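Local coordinates for ketol-acid reductoisomerase (NAD(+)) (uncultured archaeon GZfos26G2, PDB 4XDY), which catalyses the magnesium-dependent alkyl migration and NADH-dependent reduction of (S)-2-acetolactate to (R)-2,3-dihydroxy-isovalerate in branched-chain amino-acid biosynthesis, at residues D195-G198 with E199-L203; P273-K276 with E277-E281; E294-D297 with E298-G302; P304-K307 with A308-K312; G138-E141 with R142-Y145. All coordinates share one frame; numbering follows the deposited sequence. Where two conformers were deposited one is given.

Contact 1 of 5, residues D195-G198 with E199-L203; sequences DLFG and EQCVL. With MG (magnesium ion), chain C; MG (magnesium ion), chain D; HIO (N-hydroxy-N-isopropyloxamic acid), chain H.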
# COMPACT_ATOMS: atom_id res chain seq x y z
N ASP A 195 -11.10 -5.02 -14.36
CA ASP A 195 -10.01 -5.82 -13.73
C ASP A 195 -8.69 -5.61 -14.49
O ASP A 195 -7.67 -5.33 -13.89
CB ASP A 195 -10.37 -7.28 -13.71
CG ASP A 195 -9.36 -8.10 -12.91
OD1 ASP A 195 -9.41 -8.03 -11.67
OD2 ASP A 195 -8.48 -8.70 -13.58
N LEU A 196 -8.76 -5.78 -15.78
CA LEU A 196 -7.62 -5.56 -16.66
C LEU A 196 -7.11 -4.14 -16.53
O LEU A 196 -5.93 -3.92 -16.30
CB LEU A 196 -7.97 -5.90 -18.06
CG LEU A 196 -8.18 -7.37 -18.43
CD1 LEU A 196 -8.58 -7.48 -19.88
CD2 LEU A 196 -6.93 -8.24 -18.24
N PHE A 197 -8.05 -3.18 -16.56
CA PHE A 197 -7.65 -1.78 -16.38
C PHE A 197 -6.94 -1.53 -15.07
O PHE A 197 -5.87 -0.89 -15.03
CB PHE A 197 -8.89 -0.86 -16.45
CG PHE A 197 -8.57 0.55 -16.14
CD1 PHE A 197 -7.98 1.34 -17.10
CD2 PHE A 197 -8.77 1.07 -14.90
CE1 PHE A 197 -7.69 2.69 -16.82
CE2 PHE A 197 -8.40 2.39 -14.57
CZ PHE A 197 -7.86 3.21 -15.55
N GLY A 198 -7.53 -2.01 -13.99
CA GLY A 198 -7.02 -1.75 -12.64
C GLY A 198 -5.61 -2.32 -12.47
O GLY A 198 -4.74 -1.67 -11.96
N GLU A 199 -5.39 -3.57 -12.89
CA GLU A 199 -4.10 -4.17 -12.66
C GLU A 199 -3.05 -3.44 -13.55
O GLU A 199 -1.90 -3.26 -13.09
CB GLU A 199 -4.13 -5.69 -12.88
CG GLU A 199 -4.43 -6.14 -14.26
CD GLU A 199 -5.06 -7.53 -14.38
OE1 GLU A 199 -5.65 -8.06 -13.37
OE2 GLU A 199 -4.92 -8.14 -15.47
N GLN A 200 -3.40 -3.11 -14.78
CA GLN A 200 -2.49 -2.46 -15.72
C GLN A 200 -2.09 -1.04 -15.25
O GLN A 200 -0.92 -0.65 -15.33
CB GLN A 200 -3.11 -2.39 -17.10
CG GLN A 200 -3.07 -3.71 -17.79
CD GLN A 200 -3.93 -3.78 -19.02
OE1 GLN A 200 -4.23 -2.77 -19.65
NE2 GLN A 200 -4.37 -5.01 -19.41
N CYS A 201 -3.09 -0.26 -14.91
CA CYS A 201 -2.95 1.19 -14.82
C CYS A 201 -2.72 1.66 -13.38
O CYS A 201 -2.30 2.81 -13.21
CB CYS A 201 -4.12 1.89 -15.44
SG CYS A 201 -4.23 1.53 -17.23
N VAL A 202 -3.18 0.89 -12.39
CA VAL A 202 -3.21 1.37 -11.00
C VAL A 202 -2.46 0.45 -10.07
O VAL A 202 -1.44 0.81 -9.45
CB VAL A 202 -4.67 1.58 -10.48
CG1 VAL A 202 -4.66 2.08 -9.04
CG2 VAL A 202 -5.40 2.57 -11.42
N LEU A 203 -2.99 -0.76 -9.91
CA LEU A 203 -2.50 -1.64 -8.88
C LEU A 203 -1.11 -2.24 -9.12
O LEU A 203 -0.34 -2.40 -8.15
CB LEU A 203 -3.47 -2.80 -8.67
CG LEU A 203 -4.92 -2.53 -8.25
CD1 LEU A 203 -5.74 -3.82 -8.28
CD2 LEU A 203 -4.93 -1.93 -6.86
MG MG C . -6.77 -9.75 -13.12
MG MG D . -8.05 -8.02 -10.20
C1 HIO H . -4.85 -10.58 -11.20
O11 HIO H . -5.15 -10.79 -12.41
O12 HIO H . -3.95 -11.14 -10.50
C2 HIO H . -5.82 -9.58 -10.58
O2 HIO H . -6.90 -9.36 -11.19
N3 HIO H . -5.54 -8.85 -9.51
O3 HIO H . -6.62 -8.20 -8.78
C4 HIO H . -4.22 -8.72 -8.98
C41 HIO H . -3.93 -7.22 -8.76
C42 HIO H . -4.20 -9.54 -7.69
O HOH W 1 -7.15 -6.37 -11.16
O HOH W 2 -6.38 -10.21 -15.11
O HOH W 3 -8.00 -11.52 -12.92
O HOH W 4 -9.36 -9.64 -9.50
O HOH W 5 -9.27 -6.63 -9.05

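Contact 2 of 5, residues P273-K276 with E277-E281; sequences PEVK and EKMKE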
# COMPACT_ATOMS: atom_id res chain seq x y z
N PRO A 273 -3.08 15.38 -16.11
CA PRO A 273 -4.04 15.08 -17.17
C PRO A 273 -3.49 14.19 -18.23
O PRO A 273 -4.26 13.40 -18.80
CB PRO A 273 -4.37 16.53 -17.74
CG PRO A 273 -4.21 17.43 -16.51
CD PRO A 273 -3.02 16.85 -15.80
N GLU A 274 -2.19 14.27 -18.55
CA GLU A 274 -1.59 13.41 -19.57
C GLU A 274 -1.69 11.95 -19.16
O GLU A 274 -1.97 11.03 -19.97
CB GLU A 274 -0.11 13.75 -19.81
CG GLU A 274 0.09 15.20 -20.22
CD GLU A 274 0.07 16.30 -19.08
OE1 GLU A 274 -0.22 16.10 -17.84
OE2 GLU A 274 0.32 17.46 -19.48
N VAL A 275 -1.45 11.71 -17.87
CA VAL A 275 -1.62 10.32 -17.32
C VAL A 275 -3.07 9.82 -17.42
O VAL A 275 -3.34 8.65 -17.83
CB VAL A 275 -1.13 10.21 -15.83
CG1 VAL A 275 -1.50 8.83 -15.24
CG2 VAL A 275 0.38 10.40 -15.79
N LYS A 276 -4.00 10.68 -17.13
CA LYS A 276 -5.40 10.31 -17.21
C LYS A 276 -5.78 9.91 -18.66
O LYS A 276 -6.54 8.92 -18.88
CB LYS A 276 -6.32 11.41 -16.69
CG LYS A 276 -7.75 10.96 -16.52
CD LYS A 276 -8.66 12.05 -15.92
CE LYS A 276 -10.08 11.62 -15.77
NZ LYS A 276 -10.85 12.65 -15.05
N GLU A 277 -5.26 10.69 -19.62
CA GLU A 277 -5.52 10.41 -21.05
C GLU A 277 -4.91 9.06 -21.46
O GLU A 277 -5.56 8.32 -22.19
CB GLU A 277 -5.01 11.56 -21.93
CG GLU A 277 -5.89 12.80 -21.88
CD GLU A 277 -7.37 12.48 -22.20
OE1 GLU A 277 -7.61 11.78 -23.23
OE2 GLU A 277 -8.25 12.80 -21.36
N LYS A 278 -3.71 8.73 -20.97
CA LYS A 278 -3.09 7.43 -21.25
C LYS A 278 -3.99 6.32 -20.66
O LYS A 278 -4.25 5.28 -21.30
CB LYS A 278 -1.69 7.36 -20.68
CG LYS A 278 -0.67 8.27 -21.40
CD LYS A 278 -0.31 7.67 -22.76
CE LYS A 278 1.05 8.21 -23.24
NZ LYS A 278 0.83 9.56 -23.80
N MET A 279 -4.49 6.58 -19.48
CA MET A 279 -5.42 5.61 -18.83
C MET A 279 -6.67 5.35 -19.65
O MET A 279 -7.10 4.21 -19.81
CB MET A 279 -5.80 6.08 -17.42
CG MET A 279 -4.68 6.00 -16.41
SD MET A 279 -5.34 6.53 -14.80
CE MET A 279 -4.06 6.02 -13.63
N LYS A 280 -7.28 6.41 -20.17
CA LYS A 280 -8.42 6.29 -21.08
C LYS A 280 -8.08 5.43 -22.27
O LYS A 280 -8.87 4.53 -22.61
CB LYS A 280 -8.89 7.66 -21.55
CG LYS A 280 -9.68 8.41 -20.49
CD LYS A 280 -10.01 9.84 -20.97
CE LYS A 280 -10.34 10.74 -19.80
NZ LYS A 280 -10.66 12.09 -20.30
N GLU A 281 -6.91 5.67 -22.87
CA GLU A 281 -6.45 4.91 -24.03
C GLU A 281 -6.24 3.42 -23.70
O GLU A 281 -6.61 2.53 -24.50
CB GLU A 281 -5.18 5.52 -24.69
CG GLU A 281 -5.48 6.92 -25.26
CD GLU A 281 -4.25 7.85 -25.54
OE1 GLU A 281 -3.09 7.38 -25.45
OE2 GLU A 281 -4.48 9.07 -25.82
O HOH W 6 -6.88 14.35 -18.96

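Contact 3 of 5, residues E294-D297 with E298-G302; sequences EWVD and EYKRG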
# COMPACT_ATOMS: atom_id res chain seq x y z
N GLU A 294 -3.33 -9.15 -27.95
CA GLU A 294 -1.89 -9.10 -27.66
C GLU A 294 -1.46 -10.10 -26.64
O GLU A 294 -0.39 -10.72 -26.77
CB GLU A 294 -1.42 -7.70 -27.15
CG GLU A 294 -1.65 -6.65 -28.19
CD GLU A 294 -1.45 -5.25 -27.64
OE1 GLU A 294 -1.21 -5.04 -26.42
OE2 GLU A 294 -1.58 -4.34 -28.47
N TRP A 295 -2.23 -10.30 -25.58
CA TRP A 295 -1.85 -11.28 -24.59
C TRP A 295 -1.96 -12.73 -25.10
O TRP A 295 -1.10 -13.53 -24.85
CB TRP A 295 -2.63 -11.06 -23.27
CG TRP A 295 -2.50 -12.08 -22.15
CD1 TRP A 295 -3.55 -12.61 -21.41
CD2 TRP A 295 -1.33 -12.71 -21.64
NE1 TRP A 295 -3.10 -13.48 -20.51
CE2 TRP A 295 -1.72 -13.54 -20.59
CE3 TRP A 295 0.05 -12.58 -21.90
CZ2 TRP A 295 -0.79 -14.31 -19.87
CZ3 TRP A 295 0.95 -13.37 -21.21
CH2 TRP A 295 0.56 -14.16 -20.16
N VAL A 296 -3.00 -13.01 -25.86
CA VAL A 296 -3.10 -14.31 -26.56
C VAL A 296 -1.88 -14.52 -27.44
O VAL A 296 -1.25 -15.59 -27.43
CB VAL A 296 -4.41 -14.40 -27.35
CG1 VAL A 296 -4.43 -15.67 -28.21
CG2 VAL A 296 -5.61 -14.45 -26.37
N ASP A 297 -1.54 -13.50 -28.24
CA ASP A 297 -0.40 -13.67 -29.18
C ASP A 297 0.89 -13.82 -28.43
O ASP A 297 1.79 -14.65 -28.75
CB ASP A 297 -0.39 -12.49 -30.19
CG ASP A 297 -1.54 -12.62 -31.29
OD1 ASP A 297 -2.13 -13.75 -31.46
OD2 ASP A 297 -1.81 -11.58 -32.01
N GLU A 298 1.01 -13.08 -27.29
CA GLU A 298 2.22 -13.27 -26.49
C GLU A 298 2.42 -14.68 -25.95
O GLU A 298 3.49 -15.27 -25.92
CB GLU A 298 2.19 -12.23 -25.34
CG GLU A 298 3.28 -12.39 -24.31
CD GLU A 298 4.65 -11.92 -24.84
OE1 GLU A 298 4.64 -11.21 -25.85
OE2 GLU A 298 5.59 -12.27 -24.10
N TYR A 299 1.33 -15.23 -25.42
CA TYR A 299 1.35 -16.59 -24.95
C TYR A 299 1.70 -17.58 -26.06
O TYR A 299 2.49 -18.47 -25.84
CB TYR A 299 -0.03 -16.94 -24.32
CG TYR A 299 -0.15 -18.45 -24.06
CD1 TYR A 299 0.62 -19.04 -23.10
CD2 TYR A 299 -1.05 -19.23 -24.79
CE1 TYR A 299 0.55 -20.41 -22.87
CE2 TYR A 299 -1.13 -20.59 -24.58
CZ TYR A 299 -0.33 -21.16 -23.61
OH TYR A 299 -0.44 -22.50 -23.38
N LYS A 300 1.04 -17.44 -27.19
CA LYS A 300 1.28 -18.34 -28.40
C LYS A 300 2.71 -18.33 -28.85
O LYS A 300 3.22 -19.35 -29.26
CB LYS A 300 0.41 -17.89 -29.56
CG LYS A 300 -1.02 -18.33 -29.34
CD LYS A 300 -1.88 -17.98 -30.55
CE LYS A 300 -3.20 -18.73 -30.44
NZ LYS A 300 -4.33 -18.00 -31.09
N ARG A 301 3.37 -17.18 -28.69
CA ARG A 301 4.79 -16.99 -28.98
C ARG A 301 5.76 -17.48 -27.93
O ARG A 301 6.94 -17.42 -28.15
CB ARG A 301 4.95 -15.43 -29.13
CG ARG A 301 6.10 -14.91 -29.88
CD ARG A 301 5.97 -13.41 -29.92
NE ARG A 301 5.15 -13.04 -31.00
CZ ARG A 301 5.62 -12.57 -32.18
NH1 ARG A 301 6.91 -12.39 -32.44
NH2 ARG A 301 4.75 -12.26 -33.13
N GLY A 302 5.32 -18.04 -26.77
CA GLY A 302 6.20 -18.49 -25.70
C GLY A 302 6.61 -17.42 -24.68
O GLY A 302 7.69 -17.47 -24.05

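Contact 4 of 5, residues P304-K307 with A308-K312; sequences PFLK and ASREK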
# COMPACT_ATOMS: atom_id res chain seq x y z
N PRO A 304 7.84 -14.43 -24.67
CA PRO A 304 9.21 -13.84 -24.60
C PRO A 304 9.32 -12.45 -23.92
O PRO A 304 10.33 -12.16 -23.27
CB PRO A 304 9.58 -13.71 -26.08
CG PRO A 304 8.29 -13.57 -26.80
CD PRO A 304 7.35 -14.51 -26.04
N PHE A 305 8.30 -11.61 -24.09
CA PHE A 305 8.29 -10.29 -23.43
C PHE A 305 8.16 -10.42 -21.93
O PHE A 305 8.86 -9.77 -21.17
CB PHE A 305 7.20 -9.39 -24.02
CG PHE A 305 7.04 -8.08 -23.29
CD1 PHE A 305 7.90 -7.02 -23.55
CD2 PHE A 305 6.09 -7.90 -22.31
CE1 PHE A 305 7.81 -5.82 -22.87
CE2 PHE A 305 5.95 -6.65 -21.68
CZ PHE A 305 6.82 -5.63 -21.94
N LEU A 306 7.26 -11.34 -21.47
CA LEU A 306 7.12 -11.53 -20.07
C LEU A 306 8.40 -12.14 -19.46
O LEU A 306 8.82 -11.72 -18.43
CB LEU A 306 5.82 -12.36 -19.78
CG LEU A 306 5.42 -12.70 -18.36
CD1 LEU A 306 5.30 -11.40 -17.57
CD2 LEU A 306 4.10 -13.50 -18.47
N LYS A 307 9.05 -13.12 -20.12
CA LYS A 307 10.34 -13.59 -19.69
C LYS A 307 11.42 -12.56 -19.64
O LYS A 307 12.14 -12.44 -18.66
CB LYS A 307 10.80 -14.75 -20.61
CG LYS A 307 9.90 -15.97 -20.38
CD LYS A 307 10.48 -17.30 -20.85
CE LYS A 307 10.60 -17.33 -22.36
NZ LYS A 307 10.38 -18.72 -22.86
N ALA A 308 11.53 -11.77 -20.68
CA ALA A 308 12.52 -10.69 -20.68
C ALA A 308 12.25 -9.67 -19.54
O ALA A 308 13.19 -9.19 -18.89
CB ALA A 308 12.50 -9.95 -22.01
N SER A 309 10.97 -9.33 -19.33
CA SER A 309 10.60 -8.44 -18.26
C SER A 309 10.91 -8.95 -16.85
O SER A 309 11.45 -8.19 -16.03
CB SER A 309 9.13 -7.95 -18.40
OG SER A 309 8.83 -7.42 -19.66
N ARG A 310 10.56 -10.21 -16.58
CA ARG A 310 10.91 -10.90 -15.32
C ARG A 310 12.39 -10.79 -15.03
O ARG A 310 12.81 -10.38 -13.95
CB ARG A 310 10.51 -12.33 -15.36
CG ARG A 310 9.01 -12.52 -15.14
CD ARG A 310 8.57 -13.87 -15.60
NE ARG A 310 7.19 -14.12 -15.35
CZ ARG A 310 6.52 -15.13 -15.85
NH1 ARG A 310 7.15 -16.05 -16.57
NH2 ARG A 310 5.24 -15.27 -15.60
N GLU A 311 13.20 -11.13 -16.02
CA GLU A 311 14.66 -11.08 -15.86
C GLU A 311 15.13 -9.72 -15.58
O GLU A 311 15.97 -9.52 -14.71
CB GLU A 311 15.32 -11.63 -17.17
CG GLU A 311 16.79 -11.39 -17.29
CD GLU A 311 17.59 -12.52 -16.72
OE1 GLU A 311 17.20 -13.03 -15.63
OE2 GLU A 311 18.59 -12.89 -17.35
N LYS A 312 14.66 -8.71 -16.31
CA LYS A 312 15.21 -7.38 -16.07
C LYS A 312 14.79 -6.82 -14.70
O LYS A 312 15.60 -6.19 -14.07
CB LYS A 312 14.79 -6.38 -17.12
CG LYS A 312 15.32 -6.70 -18.47
CD LYS A 312 15.16 -5.51 -19.40
CE LYS A 312 13.72 -5.33 -19.86
NZ LYS A 312 13.75 -4.37 -21.00

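Contact 5 of 5, residues G138-E141 with R142-Y145; sequences GTEE and RKAY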
# COMPACT_ATOMS: atom_id res chain seq x y z
N GLY A 138 -4.51 -13.68 -4.09
CA GLY A 138 -5.02 -14.82 -3.37
C GLY A 138 -4.45 -15.01 -1.95
O GLY A 138 -5.17 -15.44 -1.06
N THR A 139 -3.16 -14.67 -1.76
CA THR A 139 -2.48 -14.82 -0.47
C THR A 139 -3.17 -13.90 0.57
O THR A 139 -3.36 -14.28 1.74
CB THR A 139 -0.99 -14.50 -0.56
OG1 THR A 139 -0.82 -13.19 -1.13
CG2 THR A 139 -0.26 -15.58 -1.45
N GLU A 140 -3.58 -12.67 0.14
CA GLU A 140 -4.11 -11.65 1.06
C GLU A 140 -5.62 -11.93 1.30
O GLU A 140 -6.10 -11.69 2.38
CB GLU A 140 -3.87 -10.26 0.49
CG GLU A 140 -2.38 -10.01 0.17
CD GLU A 140 -1.45 -10.56 1.23
OE1 GLU A 140 -1.44 -9.94 2.31
OE2 GLU A 140 -0.71 -11.58 0.98
N GLU A 141 -6.25 -12.54 0.33
CA GLU A 141 -7.62 -13.10 0.42
C GLU A 141 -7.71 -14.18 1.50
O GLU A 141 -8.62 -14.14 2.39
CB GLU A 141 -8.01 -13.68 -0.94
CG GLU A 141 -9.33 -14.43 -0.98
CD GLU A 141 -9.56 -15.11 -2.31
OE1 GLU A 141 -8.81 -14.81 -3.27
OE2 GLU A 141 -10.49 -15.94 -2.40
N ARG A 142 -6.75 -15.09 1.51
CA ARG A 142 -6.73 -16.10 2.52
C ARG A 142 -6.49 -15.56 3.94
O ARG A 142 -7.22 -15.89 4.84
CB ARG A 142 -5.68 -17.16 2.16
CG ARG A 142 -5.52 -18.21 3.28
CD ARG A 142 -6.81 -19.01 3.41
NE ARG A 142 -6.59 -20.22 4.25
CZ ARG A 142 -7.55 -20.87 4.92
NH1 ARG A 142 -8.78 -20.40 4.93
NH2 ARG A 142 -7.23 -21.94 5.65
N LYS A 143 -5.59 -14.60 4.06
CA LYS A 143 -5.33 -13.91 5.28
C LYS A 143 -6.52 -13.19 5.80
O LYS A 143 -6.82 -13.26 7.03
CB LYS A 143 -4.19 -12.92 5.13
CG LYS A 143 -2.81 -13.54 5.15
CD LYS A 143 -1.74 -12.44 5.09
CE LYS A 143 -1.66 -11.69 6.42
NZ LYS A 143 -2.62 -10.56 6.59
N ALA A 144 -7.21 -12.46 4.91
CA ALA A 144 -8.42 -11.77 5.33
C ALA A 144 -9.44 -12.76 5.93
O ALA A 144 -10.09 -12.46 6.98
CB ALA A 144 -9.06 -10.97 4.16
N TYR A 145 -9.60 -13.91 5.29
CA TYR A 145 -10.57 -14.89 5.75
C TYR A 145 -10.15 -15.41 7.15
O TYR A 145 -10.97 -15.44 8.07
CB TYR A 145 -10.62 -16.05 4.76
CG TYR A 145 -11.51 -17.19 5.15
CD1 TYR A 145 -11.09 -18.11 6.10
CD2 TYR A 145 -12.75 -17.33 4.63
CE1 TYR A 145 -11.93 -19.17 6.51
CE2 TYR A 145 -13.59 -18.36 5.02
CZ TYR A 145 -13.14 -19.31 5.95
OH TYR A 145 -13.98 -20.37 6.31

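Contact 1 of 5, residues D195-G198 with E199-L203
Asp195 and Glu199, one helical turn apart, meet through their carboxylates at a magnesium ion, the two planes turned 78° against each other. Asp195 OD2 and Glu199 OE1 lie 2.9 Å apart, a closeness of two acceptors that the shared cation makes tolerable; it binds Glu199 OE1 at 2.0 Å. Asp195 spans both metals, since its OD1 takes the second magnesium at 2.0 Å and also receives a hydrogen bond from Lys135. The inhibitor N-hydroxy-N-isopropyloxamic acid bridges the same ions through its O2, and waters complete both six-fold shells. Glu199 carries CG between its backbone N and carbonyl carbon (chi1 64°), which sets CG against Asp195 O and Leu196 O, and the chain, extended from there, carries OE1 to the metal; its other oxygen, OE2, accepts a 2.6 Å hydrogen bond from metal-bound water 2 and lies alongside Leu196 CD2.

On another side of the helix Cys201 CB sits over one face of the Phe197 ring, 4.1 Å from the centroid and offset toward the rim, while SG approaches obliquely in a sulfur-aromatic contact. Beyond it the helix widens into a pi-type turn: Gly198 O accepts from both Val202 N and Leu203 N, at 3.0 and 2.8 Å, the donors coming from opposite faces of the carbonyl plane. Leu203 CD1 then reaches the isopropyl group of the inhibitor.

Helix 188-203 packs against helices 273-287 and 290-300 of its own chain, with Leu196 and Gln200 against Phe291 and Phe197 against Leu283, and the second subunit packs on Phe197 and Glu199.

Contact 2 of 5, residues P273-K276 with E277-E281
Pro273 O, Glu274 O, Val275 O and Lys276 O each accept the amide four residues on, from Glu277 N through Lys280 N, in regular alpha-helical bonds of 2.9 to 3.1 Å. On the exposed flank the side chains add a second set of links. Glu277 bends at chi2 (-54°), which brings its carboxylate round to Lys280: in the conformer given, Lys280 NZ donates to the syn lone pair of Glu277 OE2 at 2.7 Å, in a salt bridge three residues along the helix. Water 6 spans the first turn, donating to Pro273 O at 2.8 Å and, at a longer 3.2 Å, to Glu277 OE2, so that this oxygen takes both a lysine and a water.

Lys276 runs out fully extended and crosses the chain of Lys280, the two CE atoms 4.1 Å apart. Their ammonium groups stay further off, NZ to NZ 5.3 Å, and each has its own carboxylates: Lys280 has Glu277, whereas Lys276 NZ forms salt bridges with Glu216 and Glu220 of the second subunit. This division of partners probably offsets the like charges. Lys280 has a second conformer, so its contacts hold for part of the molecules.

The buried residues here, Val275 and Met279, are apolar. Met279, extended beyond CG, lays its methyl CE against Val275 CG1 at 4.1 Å, and the pair faces the other subunit, where Val275 packs on Ile270 and Met279 on Gly214. They make the apolar stripe of an amphipathic helix, whose first turn holds Pro273 and which lies in the dimer interface of the all-helical, knotted C-terminal domain.

Contact 3 of 5, residues E294-D297 with E298-G302
Trp295 and Glu298 both hold CG anti to the backbone N (chi1 173° in each), and Glu298 then bends at chi2 (74°). These torsions bring Glu298 CG to the edge of the indole, near its plane, 4.0 Å from Trp295 CZ3, and leave the carboxylate only 13° from parallel with the ring. Beyond the bend, Glu298 OE2 accepts from Leu306 N and, weakly, Phe305 N in the first turn of helix 304-315. A carboxylate placed there would probably interact favourably with that helix's dipole.

Across the helix Lys300 lies alongside Val296, pointing the same way, with its NZ 3.7 Å from Val296 CG1; Asp297 OD1 is 4.8 Å from that ammonium, too far for a salt bridge.

The helix closes in a Schellman motif. Arg301 N still bonds to Asp297 O at 3.0 Å, and Gly302 N turns back to Tyr299 O at the same length, with Gly302 at a positive phi that suits glycine.

The indole of Trp295 stacks on Tyr261 of the second subunit and also touches Glu88, an NAD-binding residue of the Rossmann domain, while Tyr299 packs on Glu88 and Val89. Glu294 pairs with Arg285.

Contact 4 of 5, residues P304-K307 with A308-K312
Phe305 O is gripped twice by Ser309, by the backbone N and by the hydroxyl OG, each at 2.8 Å. The two donors reach it from opposite faces of the carbonyl plane, OG standing 39° out of that plane. With OG beside its own backbone N (chi1 -52°), the serine folds back on the preceding turn, and the buried hydroxyl is satisfied within the helix itself. The same oxygen sits over the centre of the Phe305 ring, 3.5 Å above its plane, with CZ the nearest ring atom.

One residue on, Leu306 and Arg310 repeat the spacing with different chemistry. Leu306 CG lies over the middle of the Arg310 guanidinium, 3.6 Å above the plane, and CD2 continues over the same face to within 3.6 Å of NH2. Arg310 runs extended from CG to NE, which carries the flat group back across the leucine. Packing on one face leaves the N-H edges of the guanidinium for polar partners: Arg310 NH2 forms a salt bridge with Glu260 of the second subunit. The backbone beneath is regular, with Arg310 N bonded to Leu306 O at 3.0 Å.

Helix 304-315 is the next helix after 290-300, whose Trp295 touches Leu306 and whose Glu298 meets Pro304 at the start of the helix; Trp264 of the second subunit covers Phe305 and Ser309.

Contact 5 of 5, residues G138-E141 with R142-Y145
Glu140 and Lys143 lie side by side, pointing the same way, and touch through Glu140 OE1 and Lys143 CD at 3.8 Å. Their charges stay apart, Glu140 OE1 to Lys143 NZ being 4.5 Å, beyond a salt bridge. Each polar end has a closer partner. Lys143 NZ pairs with Glu147 one turn on, and Glu140 OE2 accepts a 2.7 Å hydrogen bond from Thr139 OG1 on its anti lone pair. The glutamate curls back toward that neighbour because its chain is bent at chi2 (-41°). Lys143 CG also rests 3.5 Å from Thr139 O, the carbonyl that its own backbone N bonds.

Behind these side chains the amides of residues 142-145 bond to the carbonyls of 138-141, the shortest from Ala144 N to Glu140 O at 2.9 Å and the longest from Lys143 N to Thr139 O at 3.2 Å. This regular turn sends Glu141, Arg142 and Tyr145 to other parts of the domain. Glu141 OE1 takes a hydrogen bond from Gln27, itself an NAD-binding residue, Arg142 forms a salt bridge with Asp37, and Tyr145 OH shares a hydrogen bond with Ser38 OG while its ring stacks on His177.

Thr139 and Glu140 meet Leu242 of the second subunit. Gly138, the first residue of helix 138-146, touches the bound NADH, so the helix begins at the dinucleotide and packs on helix 26-37, within the N-terminal Rossmann domain that binds the cofactor.

In the fold
All five are single-helix contacts, four in the knotted C-terminal domain and contact 5 in the Rossmann domain, and all touch the second subunit. Contact 1 is wholly buried and is the one whose chemistry is metal coordination; the others are partly buried, with charged residues on their outer flanks. Contact 2 packs directly on contact 1, where Met279 meets Phe197 and Cys201. Contacts 3 and 4 lie on successive helices joined through Glu298, one at a helix end and the other at a helix start. Contact 5 stands about 20 Å from contact 1, centre to centre, and meets the dinucleotide through Gly138, whereas contact 1 holds magnesium and inhibitor.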